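Local coordinates for flagellar biosynthetic protein FlhB (Aquifex aeolicus, PDB 3B1S) that is thought to act in flagellar type III protein export and in building the rod of the basal body, here represented by its C-terminal domain, at residues H3-A7 with A50-Y54. Residues are numbered along the deposited sequence; the frame is centred on the assembly and turned at random.
Sequences HIAIA and ARALY
Ile4 and Ile6, alternate residues of strand 4-9, both reach the phenol ring of Tyr54, next to Leu53. Ile4 CG1 and CD1 lie alongside the CD1-CE1 side of the Tyr54 ring, though the exact place of the methyl is doubtful. From Ile6, CD1 approaches Tyr54 CD1 obliquely, while Ile6 CG1 lies 4.1 Å from Leu53 CD2. Alternation points both isoleucines toward segment 50-54, and beta-branched residues suit a strand. Alanine at Ala50 lets the helix backbone come near, with Ala5 CA and Ala50 CA 6.5 Å apart. The Tyr54 ring reaches the strand because CG is swung roughly opposite the backbone nitrogen (chi1 -153°). An alanine in place of Tyr54 would remove the ring and is likely to leave the Ile4 and Ile6 side chains without their shared apolar partner. Farther out, Lys23 NZ is hydrogen-bonded to Tyr54 O, and Ala5 points away from the helix onto Ala29 of helix 27-39. Backbone hydrogen bonds tie Ala5 to Gly24, and Ala7 to Val21 and Ala22; Ala5, Ile6 and Ala7 also pair antiparallel with a strand of another protein chain. Those backbone bonds run to neighbouring strands, whereas apolar side chains make the contact with segment 50-54.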
loop_
_atom_site.group_PDB
_atom_site.type_symbol
_atom_site.label_atom_id
_atom_site.label_comp_id
_atom_site.label_asym_id
_atom_site.label_seq_id
_atom_site.Cartn_x
_atom_site.Cartn_y
_atom_site.Cartn_z
ATOM N N HIS D 3 7.703 0.230 -11.778
ATOM C CA HIS D 3 7.088 -0.454 -10.619
ATOM C C HIS D 3 6.451 0.507 -9.626
ATOM O O HIS D 3 7.100 1.471 -9.185
ATOM C CB HIS D 3 8.103 -1.326 -9.839
ATOM C CG HIS D 3 8.492 -2.606 -10.522
ATOM N ND1 HIS D 3 9.799 -3.053 -10.561
ATOM C CD2 HIS D 3 7.754 -3.534 -11.181
ATOM C CE1 HIS D 3 9.849 -4.195 -11.226
ATOM N NE2 HIS D 3 8.624 -4.509 -11.613
ATOM N N ILE D 4 5.206 0.216 -9.252
ATOM C CA ILE D 4 4.494 0.931 -8.203
ATOM C C ILE D 4 3.533 0.017 -7.439
ATOM O O ILE D 4 3.077 -0.967 -7.973
ATOM C CB ILE D 4 3.754 2.125 -8.749
ATOM C CG1 ILE D 4 2.775 2.639 -7.714
ATOM C CG2 ILE D 4 3.028 1.744 -9.969
ATOM C CD1 ILE D 4 2.405 3.985 -7.989
ATOM N N ALA D 5 3.270 0.378 -6.189
ATOM C CA ALA D 5 2.371 -0.366 -5.335
ATOM C C ALA D 5 1.808 0.462 -4.198
ATOM O O ALA D 5 2.478 1.331 -3.705
ATOM C CB ALA D 5 3.099 -1.520 -4.774
ATOM N N ILE D 6 0.589 0.163 -3.763
ATOM C CA ILE D 6 -0.048 0.843 -2.599
ATOM C C ILE D 6 -0.673 -0.138 -1.634
ATOM O O ILE D 6 -1.689 -0.691 -1.937
ATOM C CB ILE D 6 -1.163 1.826 -3.024
ATOM C CG1 ILE D 6 -0.816 2.537 -4.329
ATOM C CG2 ILE D 6 -1.433 2.799 -1.931
ATOM C CD1 ILE D 6 0.466 3.272 -4.305
ATOM N N ALA D 7 -0.086 -0.339 -0.474
ATOM C CA ALA D 7 -0.619 -1.301 0.470
ATOM C C ALA D 7 -1.723 -0.707 1.384
ATOM O O ALA D 7 -1.621 0.428 1.841
ATOM C CB ALA D 7 0.478 -1.881 1.278
ATOM N N ALA D 50 -3.684 2.715 -9.181
ATOM C CA ALA D 50 -2.389 2.786 -8.500
ATOM C C ALA D 50 -1.683 4.099 -8.835
ATOM O O ALA D 50 -1.240 4.813 -7.928
ATOM C CB ALA D 50 -1.505 1.578 -8.866
ATOM N N ARG D 51 -1.609 4.420 -10.134
ATOM C CA ARG D 51 -1.142 5.748 -10.610
ATOM C C ARG D 51 -1.898 6.888 -9.932
ATOM O O ARG D 51 -1.282 7.754 -9.345
ATOM C CB ARG D 51 -1.213 5.876 -12.156
ATOM C CG ARG D 51 -1.166 7.333 -12.732
ATOM C CD ARG D 51 -0.467 7.391 -14.134
ATOM N NE ARG D 51 -0.434 8.730 -14.763
ATOM C CZ ARG D 51 0.635 9.532 -14.831
ATOM N NH1 ARG D 51 1.799 9.170 -14.302
ATOM N NH2 ARG D 51 0.537 10.715 -15.426
ATOM N N ALA D 52 -3.227 6.857 -9.997
ATOM C CA ALA D 52 -4.057 7.945 -9.489
ATOM C C ALA D 52 -4.027 8.027 -7.972
ATOM O O ALA D 52 -4.281 9.086 -7.398
ATOM C CB ALA D 52 -5.483 7.792 -9.974
ATOM N N LEU D 53 -3.706 6.912 -7.327
ATOM C CA LEU D 53 -3.779 6.823 -5.870
ATOM C C LEU D 53 -2.485 7.280 -5.148
ATOM O O LEU D 53 -2.528 7.794 -4.017
ATOM C CB LEU D 53 -4.172 5.392 -5.499
ATOM C CG LEU D 53 -4.495 4.907 -4.093
ATOM C CD1 LEU D 53 -5.653 5.632 -3.429
ATOM C CD2 LEU D 53 -4.816 3.451 -4.244
ATOM N N TYR D 54 -1.350 7.127 -5.832
ATOM C CA TYR D 54 -0.022 7.326 -5.242
ATOM C C TYR D 54 0.274 8.722 -4.660
ATOM O O TYR D 54 0.573 8.841 -3.459
ATOM C CB TYR D 54 1.076 6.941 -6.244
ATOM C CG TYR D 54 2.344 6.501 -5.562
ATOM C CD1 TYR D 54 2.774 5.188 -5.665
ATOM C CD2 TYR D 54 3.095 7.383 -4.776
ATOM C CE1 TYR D 54 3.909 4.757 -5.035
ATOM C CE2 TYR D 54 4.244 6.957 -4.136
ATOM C CZ TYR D 54 4.636 5.637 -4.274
ATOM O OH TYR D 54 5.760 5.166 -3.666
#